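Local coordinates for guanidinopropionase (Pseudomonas aeruginosa, PDB 3NIQ), which catalyses the manganese-dependent hydrolysis of 3-guanidinopropanoate to beta-alanine and urea, at residues 27-32 / 82-87. Residues are numbered along the deposited sequence; the frame is centred on the assembly and turned at random.
Sequences PAFTDP and LVRVGD
The phenyl ring of Phe29 packs obliquely against Gly86, CD2 3.7 Å and CE2 3.8 Å from Gly86 CA, so the ring sits close against the glycine backbone. With CG anti to the carbonyl carbon (chi1 -68°), the ring swings back along the strand, so that CE2 comes within 4.3 Å of Val85 O and CE1 within 4.3 Å of Arg84 NH2. The guanidinium meets the ring obliquely, a loose contact, while Arg84 NE bonds to the carbonyl of Ala34. Next to the ring the two segments form a single parallel beta bridge between Ala28 and Asp87. Asp87 N donates to Pro27 O at 3.1 Å, and Phe29 N donates to Asp87 O at 2.7 Å. Ala28 CA adds a CH...O contact of 3.3 Å to the same Asp87 O. The carboxylate of Asp87 works elsewhere: OD1 accepts from Gly89 N, and OD2 takes Phe23 N and a salt bridge from Arg62, tying the strand to the loop ahead of Pro27. Ile20 of a second subunit packs on Ala28 and Asp87. Strand 85-90 is outermost in the chain's parallel sheet, the central sheet of the arginase fold; the loop 27-32 borders it on one side, strand 37-42 pairs with it through Gly86 and Leu39, and the side chain of Val85 leaves the backbone away from loop 27-32 and touches Leu307 of helix 294-317.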
loop_
_atom_site.group_PDB
_atom_site.type_symbol
_atom_site.label_atom_id
_atom_site.label_comp_id
_atom_site.label_asym_id
_atom_site.label_seq_id
_atom_site.Cartn_x
_atom_site.Cartn_y
_atom_site.Cartn_z
ATOM N N PRO A 27 20.251 18.299 -17.572
ATOM C CA PRO A 27 21.607 18.036 -17.107
ATOM C C PRO A 27 21.809 18.521 -15.675
ATOM O O PRO A 27 21.112 19.460 -15.222
ATOM C CB PRO A 27 22.489 18.840 -18.095
ATOM C CG PRO A 27 21.623 19.060 -19.293
ATOM C CD PRO A 27 20.248 19.259 -18.686
ATOM N N ALA A 28 22.724 17.861 -14.958
ATOM C CA ALA A 28 23.104 18.280 -13.617
ATOM C C ALA A 28 24.224 19.317 -13.669
ATOM O O ALA A 28 25.137 19.217 -14.505
ATOM C CB ALA A 28 23.520 17.095 -12.793
ATOM N N PHE A 29 24.134 20.316 -12.785
ATOM C CA PHE A 29 25.093 21.423 -12.732
ATOM C C PHE A 29 25.578 21.615 -11.309
ATOM O O PHE A 29 24.851 21.341 -10.338
ATOM C CB PHE A 29 24.488 22.744 -13.255
ATOM C CG PHE A 29 24.200 22.739 -14.729
ATOM C CD1 PHE A 29 25.126 23.264 -15.633
ATOM C CD2 PHE A 29 22.996 22.212 -15.214
ATOM C CE1 PHE A 29 24.879 23.262 -16.993
ATOM C CE2 PHE A 29 22.721 22.206 -16.583
ATOM C CZ PHE A 29 23.664 22.729 -17.483
ATOM N N THR A 30 26.800 22.111 -11.191
ATOM C CA THR A 30 27.396 22.389 -9.890
ATOM C C THR A 30 27.679 23.893 -9.724
ATOM O O THR A 30 27.878 24.387 -8.627
ATOM C CB THR A 30 28.703 21.577 -9.713
ATOM O OG1 THR A 30 29.190 21.764 -8.387
ATOM C CG2 THR A 30 29.791 22.026 -10.703
ATOM N N ASP A 31 27.704 24.608 -10.839
ATOM C CA ASP A 31 27.990 26.022 -10.820
ATOM C C ASP A 31 26.731 26.810 -11.119
ATOM O O ASP A 31 26.232 26.763 -12.248
ATOM C CB ASP A 31 29.072 26.352 -11.864
ATOM C CG ASP A 31 29.402 27.836 -11.911
ATOM O OD1 ASP A 31 28.852 28.592 -11.077
ATOM O OD2 ASP A 31 30.202 28.236 -12.780
ATOM N N PRO A 32 26.228 27.566 -10.124
ATOM C CA PRO A 32 25.016 28.365 -10.297
ATOM C C PRO A 32 25.110 29.323 -11.478
ATOM O O PRO A 32 24.097 29.564 -12.156
ATOM C CB PRO A 32 24.909 29.171 -8.983
ATOM C CG PRO A 32 25.888 28.589 -8.044
ATOM C CD PRO A 32 26.906 27.840 -8.837
ATOM N N LEU A 82 13.425 29.559 -23.482
ATOM C CA LEU A 82 13.481 30.922 -22.958
ATOM C C LEU A 82 14.771 31.227 -22.213
ATOM O O LEU A 82 15.388 32.257 -22.454
ATOM C CB LEU A 82 12.292 31.226 -22.039
ATOM C CG LEU A 82 10.998 31.653 -22.685
ATOM C CD1 LEU A 82 10.071 32.196 -21.591
ATOM C CD2 LEU A 82 11.291 32.729 -23.757
ATOM N N VAL A 83 15.175 30.340 -21.305
ATOM C CA VAL A 83 16.348 30.597 -20.447
ATOM C C VAL A 83 17.093 29.306 -20.151
ATOM O O VAL A 83 16.630 28.218 -20.519
ATOM C CB VAL A 83 15.944 31.263 -19.091
ATOM C CG1 VAL A 83 15.089 32.501 -19.330
ATOM C CG2 VAL A 83 15.197 30.266 -18.193
ATOM N N ARG A 84 18.246 29.424 -19.498
ATOM C CA ARG A 84 19.024 28.262 -19.105
ATOM C C ARG A 84 18.557 27.701 -17.757
ATOM O O ARG A 84 18.640 28.380 -16.717
ATOM C CB ARG A 84 20.505 28.614 -19.046
ATOM C CG ARG A 84 21.073 29.139 -20.383
ATOM C CD ARG A 84 22.517 29.614 -20.212
ATOM N NE ARG A 84 23.314 28.564 -19.573
ATOM C CZ ARG A 84 23.962 27.595 -20.220
ATOM N NH1 ARG A 84 23.938 27.541 -21.552
ATOM N NH2 ARG A 84 24.657 26.690 -19.528
ATOM N N VAL A 85 18.078 26.459 -17.798
ATOM C CA VAL A 85 17.548 25.743 -16.630
ATOM C C VAL A 85 18.376 24.487 -16.393
ATOM O O VAL A 85 18.793 23.801 -17.343
ATOM C CB VAL A 85 16.058 25.347 -16.828
ATOM C CG1 VAL A 85 15.424 24.891 -15.493
ATOM C CG2 VAL A 85 15.263 26.521 -17.386
ATOM N N GLY A 86 18.627 24.181 -15.127
ATOM C CA GLY A 86 19.408 22.996 -14.797
ATOM C C GLY A 86 19.125 22.456 -13.416
ATOM O O GLY A 86 18.542 23.153 -12.578
ATOM N N ASP A 87 19.527 21.207 -13.186
ATOM C CA ASP A 87 19.420 20.582 -11.862
ATOM C C ASP A 87 20.695 20.922 -11.117
ATOM O O ASP A 87 21.772 20.420 -11.430
ATOM C CB ASP A 87 19.202 19.054 -11.970
ATOM C CG ASP A 87 18.919 18.390 -10.615
ATOM O OD1 ASP A 87 19.421 18.880 -9.591
ATOM O OD2 ASP A 87 18.202 17.363 -10.570
#